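PDB 6DNM: export chaperone SatS from Mycobacterium tuberculosis H37Rv, which acts as a chaperone for the SecA2 protein export pathway, the part modelled here being its C-terminal domain. Local coordinates for residues A[134-139]-A[179-183]; A[104-109]-A[173-177]; A[17-21]-A[32-36]. One frame throughout, in Å; residues are numbered along the deposited sequence.

Contact 1 of 3, residues A[134-139]-A[179-183]; sequences SEDSAV and LERFV
Phe-182 reaches out from helix 170-185 and ends against the turn that joins helix 117-134 to helix 138-142. Its CG stands anti to the backbone N (chi1 169°), which carries the ring away from its own helix to face the Ala-138 methyl. That methyl sits squarely over the ring, CB lying 3.8 Å from the centroid of Phe-182 and only 7° off the normal, a clean CH-pi contact. Beside it Val-139 uses one branch twice: CG2 touches Phe-182 CE2 at 3.9 Å and, crossing at about a right angle, Leu-179 CD1 at 3.8 Å. This apolar corner is the tight part, with Val-139 and Leu-179 both buried.

The far end of the ring meets a polar, partly exposed side. Ser-134 OG lies in the ring plane, 3.5 Å from Phe-182 CZ, while its hydrogen bonds go back to the carbonyls of Ile-130 and Gly-131. The carboxylate of Asp-136 approaches obliquely, CG 3.6 Å from Phe-182 CE1. It is held by an Asx turn, in which Ala-138 N donates to the anti lone pair of Asp-136 OD2 at 2.8 Å. A Schellman motif at Glu-135 ends helix 117-134. Leu-127 of that helix also touches Val-139 and Leu-179, so three helices close together here.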
# COMPACT_ATOMS: atom_id res chain seq x y z
N SER A 134 -2.13 -9.60 4.97
CA SER A 134 -1.63 -10.01 6.27
C SER A 134 -2.53 -11.02 6.96
O SER A 134 -2.14 -11.56 8.00
CB SER A 134 -1.46 -8.79 7.18
OG SER A 134 -2.72 -8.25 7.53
N GLU A 135 -3.73 -11.27 6.42
CA GLU A 135 -4.70 -12.18 7.02
C GLU A 135 -5.07 -11.77 8.44
O GLU A 135 -5.38 -12.61 9.29
CB GLU A 135 -4.24 -13.65 6.95
CG GLU A 135 -4.03 -14.13 5.52
CD GLU A 135 -3.67 -15.59 5.46
OE1 GLU A 135 -3.87 -16.21 4.39
OE2 GLU A 135 -3.18 -16.13 6.48
N ASP A 136 -5.05 -10.47 8.70
CA ASP A 136 -5.37 -9.88 9.99
C ASP A 136 -6.56 -8.95 9.81
O ASP A 136 -6.60 -8.18 8.84
CB ASP A 136 -4.17 -9.07 10.50
CG ASP A 136 -4.29 -8.69 11.96
OD1 ASP A 136 -3.41 -9.09 12.75
OD2 ASP A 136 -5.26 -7.99 12.32
N SER A 137 -7.52 -9.02 10.73
CA SER A 137 -8.75 -8.24 10.61
C SER A 137 -8.60 -6.80 11.09
O SER A 137 -9.61 -6.09 11.14
CB SER A 137 -9.88 -8.93 11.38
OG SER A 137 -9.55 -9.02 12.75
N ALA A 138 -7.40 -6.35 11.43
CA ALA A 138 -7.25 -5.05 12.09
C ALA A 138 -7.83 -3.91 11.24
O ALA A 138 -8.52 -3.03 11.76
CB ALA A 138 -5.79 -4.78 12.42
N VAL A 139 -7.56 -3.92 9.94
CA VAL A 139 -8.05 -2.84 9.08
C VAL A 139 -9.57 -2.91 8.95
O VAL A 139 -10.26 -1.90 9.12
CB VAL A 139 -7.37 -2.87 7.70
CG1 VAL A 139 -7.95 -1.78 6.80
CG2 VAL A 139 -5.86 -2.69 7.82
N LEU A 179 -4.07 2.06 13.97
CA LEU A 179 -4.06 1.45 12.65
C LEU A 179 -2.73 1.69 11.94
O LEU A 179 -2.19 0.78 11.30
CB LEU A 179 -5.24 1.98 11.84
CG LEU A 179 -5.52 1.34 10.48
CD1 LEU A 179 -5.71 -0.17 10.62
CD2 LEU A 179 -6.73 1.98 9.85
N GLU A 180 -2.17 2.91 12.06
CA GLU A 180 -0.88 3.17 11.43
C GLU A 180 0.23 2.35 12.07
O GLU A 180 1.15 1.90 11.37
CB GLU A 180 -0.56 4.67 11.42
CG GLU A 180 0.65 5.00 10.53
CD GLU A 180 0.78 6.46 10.12
OE1 GLU A 180 0.02 7.33 10.62
OE2 GLU A 180 1.67 6.74 9.28
N ARG A 181 0.15 2.10 13.39
CA ARG A 181 1.11 1.19 14.03
C ARG A 181 0.98 -0.22 13.48
O ARG A 181 1.99 -0.90 13.26
CB ARG A 181 0.91 1.19 15.55
CG ARG A 181 1.44 2.43 16.26
CD ARG A 181 1.49 2.21 17.78
NE ARG A 181 0.17 2.04 18.38
CZ ARG A 181 -0.61 3.04 18.79
NH1 ARG A 181 -0.21 4.30 18.67
NH2 ARG A 181 -1.79 2.78 19.33
N PHE A 182 -0.25 -0.67 13.24
CA PHE A 182 -0.44 -1.98 12.61
C PHE A 182 0.22 -2.02 11.24
O PHE A 182 0.95 -2.97 10.91
CB PHE A 182 -1.92 -2.32 12.50
CG PHE A 182 -2.18 -3.52 11.62
CD1 PHE A 182 -1.93 -4.80 12.09
CD2 PHE A 182 -2.61 -3.36 10.31
CE1 PHE A 182 -2.14 -5.90 11.28
CE2 PHE A 182 -2.83 -4.45 9.50
CZ PHE A 182 -2.58 -5.73 9.99
N VAL A 183 -0.02 -1.01 10.41
CA VAL A 183 0.58 -0.96 9.09
C VAL A 183 2.10 -1.05 9.19
O VAL A 183 2.75 -1.84 8.49
CB VAL A 183 0.14 0.30 8.33
CG1 VAL A 183 0.92 0.43 7.06
CG2 VAL A 183 -1.34 0.24 8.07

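Contact 2 of 3, residues A[104-109]-A[173-177]; sequences LVDDFA and VREWE
Phe-108 overlaps the Trp-176 indole obliquely, the two planes at 55°, in an antiparallel helix pair: the short segments of helices 104-110 and 170-185 run at 166° to each other, their axes 9.4 Å apart at closest approach. CE2 of Phe-108 does most of the touching, 3.6 Å from Trp-176 CD2 and above one face of the indole, offset toward the rim. Leu-104, one turn earlier, covers the same indole face farther along, its CB above the rim and its CD1 3.7 Å from Trp-176 CZ2. Trp-176 CG is anti to the backbone N (chi1 173°), a torsion that swings the indole across to the other helix.

Along the rest of the interface the valines take over. Val-173 pushes CG2 against the backbone of the opposite helix, 3.5 Å from Ala-109 CA, with the Ala-109 methyl close by. Val-105 divides its contacts: CB rests 3.6 Å from Trp-176 CD1, and CG2 lies against the aliphatic part of Glu-177, 3.6 Å from its CG, where both residues are partly exposed. Leu-149 of helix 148-157 touches both aromatic residues, while Leu-127 of helix 117-134 also meets Trp-176. Polar links are sparse: Trp-176 NE1 has a weak hydrogen bond to Glu-180 OE1 and another weak one to a water, and that water also accepts from Val-105 N at 3.0 Å.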
# COMPACT_ATOMS: atom_id res chain seq x y z
N LEU A 104 -2.07 12.26 7.58
CA LEU A 104 -3.46 11.91 7.88
C LEU A 104 -3.74 11.99 9.38
O LEU A 104 -4.81 12.44 9.79
CB LEU A 104 -3.80 10.52 7.35
CG LEU A 104 -3.92 10.40 5.82
CD1 LEU A 104 -4.11 8.95 5.43
CD2 LEU A 104 -5.05 11.26 5.29
N VAL A 105 -2.77 11.60 10.21
CA VAL A 105 -2.97 11.64 11.65
C VAL A 105 -3.24 13.07 12.12
O VAL A 105 -4.06 13.30 13.02
CB VAL A 105 -1.78 11.00 12.39
CG1 VAL A 105 -0.48 11.78 12.16
CG2 VAL A 105 -2.08 10.87 13.88
N ASP A 106 -2.57 14.05 11.51
CA ASP A 106 -2.79 15.45 11.86
C ASP A 106 -4.11 15.95 11.29
O ASP A 106 -4.83 16.69 11.96
CB ASP A 106 -1.61 16.29 11.38
CG ASP A 106 -0.29 15.82 11.97
OD1 ASP A 106 0.61 15.45 11.19
OD2 ASP A 106 -0.17 15.80 13.21
N ASP A 107 -4.45 15.52 10.07
CA ASP A 107 -5.67 16.00 9.43
C ASP A 107 -6.92 15.48 10.15
O ASP A 107 -7.89 16.22 10.32
CB ASP A 107 -5.69 15.62 7.96
CG ASP A 107 -4.61 16.32 7.17
OD1 ASP A 107 -4.15 17.39 7.63
OD2 ASP A 107 -4.20 15.82 6.10
N PHE A 108 -6.92 14.20 10.56
CA PHE A 108 -8.07 13.67 11.29
C PHE A 108 -8.34 14.48 12.55
O PHE A 108 -9.50 14.68 12.93
CB PHE A 108 -7.84 12.20 11.65
CG PHE A 108 -7.99 11.25 10.49
CD1 PHE A 108 -9.11 11.30 9.67
CD2 PHE A 108 -7.03 10.29 10.24
CE1 PHE A 108 -9.24 10.41 8.59
CE2 PHE A 108 -7.16 9.41 9.19
CZ PHE A 108 -8.27 9.47 8.36
N ALA A 109 -7.28 14.97 13.20
CA ALA A 109 -7.45 15.75 14.42
C ALA A 109 -8.18 17.06 14.18
O ALA A 109 -8.81 17.59 15.10
CB ALA A 109 -6.10 16.02 15.08
N VAL A 173 -8.63 9.96 15.95
CA VAL A 173 -7.17 10.07 15.92
C VAL A 173 -6.52 8.88 16.61
O VAL A 173 -5.58 8.27 16.08
CB VAL A 173 -6.73 11.40 16.55
CG1 VAL A 173 -5.22 11.41 16.80
CG2 VAL A 173 -7.16 12.54 15.67
N ARG A 174 -6.99 8.55 17.82
CA ARG A 174 -6.45 7.41 18.55
C ARG A 174 -6.58 6.13 17.73
O ARG A 174 -5.64 5.33 17.66
CB ARG A 174 -7.22 7.27 19.86
CG ARG A 174 -6.47 6.57 20.98
CD ARG A 174 -6.60 5.05 20.91
NE ARG A 174 -7.96 4.55 21.08
CZ ARG A 174 -8.46 3.52 20.41
NH1 ARG A 174 -9.71 3.12 20.63
NH2 ARG A 174 -7.71 2.88 19.52
N GLU A 175 -7.73 5.94 17.08
CA GLU A 175 -7.92 4.74 16.29
C GLU A 175 -7.02 4.74 15.06
O GLU A 175 -6.46 3.70 14.69
CB GLU A 175 -9.41 4.59 15.94
CG GLU A 175 -10.25 4.21 17.17
CD GLU A 175 -11.75 4.29 16.98
OE1 GLU A 175 -12.21 4.59 15.86
OE2 GLU A 175 -12.49 4.05 17.96
N TRP A 176 -6.83 5.91 14.44
CA TRP A 176 -5.92 5.97 13.30
C TRP A 176 -4.50 5.66 13.72
O TRP A 176 -3.78 4.94 13.02
CB TRP A 176 -5.96 7.35 12.63
CG TRP A 176 -4.91 7.43 11.58
CD1 TRP A 176 -3.69 8.05 11.69
CD2 TRP A 176 -4.95 6.84 10.29
NE1 TRP A 176 -2.98 7.88 10.53
CE2 TRP A 176 -3.73 7.14 9.65
CE3 TRP A 176 -5.90 6.09 9.59
CZ2 TRP A 176 -3.44 6.72 8.36
CZ3 TRP A 176 -5.61 5.67 8.32
CH2 TRP A 176 -4.39 5.99 7.71
N GLU A 177 -4.07 6.21 14.86
CA GLU A 177 -2.71 5.95 15.33
C GLU A 177 -2.48 4.46 15.54
O GLU A 177 -1.41 3.94 15.20
CB GLU A 177 -2.45 6.73 16.62
CG GLU A 177 -2.26 8.21 16.37
CD GLU A 177 -2.18 9.03 17.63
OE1 GLU A 177 -2.67 8.58 18.68
OE2 GLU A 177 -1.61 10.14 17.56
O HOH W 1 -0.55 9.81 9.25

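Contact 3 of 3, residues A[17-21]-A[32-36]; sequences GIDPI and TLRCY
Asp-19 N gives its hydrogen to Arg-34 O at 2.8 Å, nearly straight at 166°, and Arg-34 N returns one to Asp-19 O. These two bonds close a hydrogen-bonded pair of the antiparallel hairpin formed by strands 19-24 and 29-37. Two residues on, Ile-21 and Thr-32 repeat the pattern, less evenly: Ile-21 N to Thr-32 O is 2.9 Å, but Thr-32 N to Ile-21 O stretches to 3.3 Å. Between them lies the non-hydrogen-bonded pair Pro-20 and Leu-33, a fitting place for a residue without an N-H; there Leu-33 CA-H points at Asp-19 O.

On one face of the sheet Leu-33 CB touches Ile-18 CG2 at 3.7 Å, its CD2 lies against Pro-20, and Trp-13 of helix 12-16 touches both Pro-20 and Leu-33. The other face carries Asp-19, Ile-21, Thr-32 and Arg-34. Here Ile-21 and Thr-32 run side by side, CG1 of Ile-21 3.6 Å from Thr-32 CG2, while Thr-32 OG1 bonds to Ser-51 O. Next to the hairpin pairing, a water donates to Gly-17 O and accepts from Tyr-36 N.

Arg-34 bends at chi2 (-108°) and chi3, bringing NH1 within 3.7 Å of Ile-21 CG2. A weak ion pair with Asp-129 and a weak NH1 bond to Asn-97 OD1 probably steady this buried charge, while four backbone bonds fix the strand pairing.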
# COMPACT_ATOMS: atom_id res chain seq x y z
N GLY A 17 1.97 -8.24 -15.02
CA GLY A 17 0.81 -8.31 -14.14
C GLY A 17 1.11 -7.98 -12.69
O GLY A 17 0.32 -8.33 -11.82
N ILE A 18 2.23 -7.32 -12.42
CA ILE A 18 2.65 -6.98 -11.07
C ILE A 18 3.01 -5.50 -11.09
O ILE A 18 3.67 -5.03 -12.02
CB ILE A 18 3.86 -7.86 -10.66
CG1 ILE A 18 3.45 -9.34 -10.61
CG2 ILE A 18 4.45 -7.40 -9.33
CD1 ILE A 18 4.61 -10.34 -10.57
N ASP A 19 2.55 -4.76 -10.07
CA ASP A 19 2.73 -3.31 -10.03
C ASP A 19 3.79 -2.93 -9.02
O ASP A 19 3.67 -3.28 -7.83
CB ASP A 19 1.43 -2.61 -9.61
CG ASP A 19 0.35 -2.66 -10.66
OD1 ASP A 19 0.65 -2.73 -11.86
OD2 ASP A 19 -0.83 -2.59 -10.25
N PRO A 20 4.78 -2.13 -9.41
CA PRO A 20 5.56 -1.39 -8.40
C PRO A 20 4.67 -0.34 -7.75
O PRO A 20 3.86 0.30 -8.41
CB PRO A 20 6.67 -0.73 -9.23
CG PRO A 20 6.69 -1.50 -10.55
CD PRO A 20 5.26 -1.90 -10.77
N ILE A 21 4.81 -0.20 -6.43
CA ILE A 21 4.04 0.79 -5.70
C ILE A 21 4.97 1.63 -4.84
O ILE A 21 6.07 1.20 -4.48
CB ILE A 21 2.90 0.18 -4.84
CG1 ILE A 21 3.45 -0.59 -3.65
CG2 ILE A 21 1.97 -0.69 -5.70
CD1 ILE A 21 2.36 -1.04 -2.67
N THR A 32 7.78 -1.25 -3.18
CA THR A 32 7.59 -2.70 -3.16
C THR A 32 6.78 -3.07 -4.40
O THR A 32 6.51 -2.23 -5.26
CB THR A 32 6.97 -3.18 -1.83
OG1 THR A 32 7.00 -4.61 -1.78
CG2 THR A 32 5.53 -2.71 -1.66
N LEU A 33 6.40 -4.35 -4.50
CA LEU A 33 5.57 -4.85 -5.58
C LEU A 33 4.27 -5.41 -5.03
O LEU A 33 4.24 -5.98 -3.93
CB LEU A 33 6.26 -5.98 -6.37
CG LEU A 33 7.64 -5.67 -6.97
CD1 LEU A 33 8.19 -6.90 -7.68
CD2 LEU A 33 7.58 -4.49 -7.93
N ARG A 34 3.20 -5.28 -5.80
CA ARG A 34 1.90 -5.82 -5.42
C ARG A 34 1.16 -6.28 -6.67
O ARG A 34 1.22 -5.63 -7.72
CB ARG A 34 1.06 -4.75 -4.73
CG ARG A 34 -0.30 -5.26 -4.23
CD ARG A 34 -1.47 -4.72 -5.07
NE ARG A 34 -1.35 -3.28 -5.18
CZ ARG A 34 -1.95 -2.49 -6.06
NH1 ARG A 34 -1.73 -1.19 -6.04
NH2 ARG A 34 -2.78 -2.96 -6.97
N CYS A 35 0.47 -7.41 -6.54
CA CYS A 35 -0.40 -7.90 -7.60
C CYS A 35 -1.69 -8.42 -6.98
O CYS A 35 -1.84 -8.44 -5.75
CB CYS A 35 0.27 -9.01 -8.42
SG CYS A 35 0.52 -10.53 -7.50
N TYR A 36 -2.61 -8.85 -7.82
CA TYR A 36 -3.83 -9.52 -7.38
C TYR A 36 -3.91 -10.88 -8.06
O TYR A 36 -3.71 -10.99 -9.27
CB TYR A 36 -5.05 -8.69 -7.72
CG TYR A 36 -5.02 -7.33 -7.07
CD1 TYR A 36 -5.41 -7.14 -5.74
CD2 TYR A 36 -4.58 -6.24 -7.78
CE1 TYR A 36 -5.37 -5.88 -5.15
CE2 TYR A 36 -4.54 -5.00 -7.21
CZ TYR A 36 -4.92 -4.81 -5.89
OH TYR A 36 -4.87 -3.54 -5.34
O HOH W 2 -2.11 -8.07 -10.63

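Contacts 1 and 2 share helix 170-185: residues 173-177 face helix 104-110, and 179-183, almost directly after, face the turn at 134-139. Their centres are 15 Å apart, and their segments alternate along the chain. Because both use helix 170-185, that helix packs against two earlier parts of the chain. Leu-127 of helix 117-134 touches side chains of both contacts. Contact 3 is a local hairpin that closes earlier in the sequence, on the opposite side of the chain's centre from the other two. Its centre is about 19 Å from that of contact 1 and 28 Å from that of contact 2, with nearest atoms about 10 and 14 Å away.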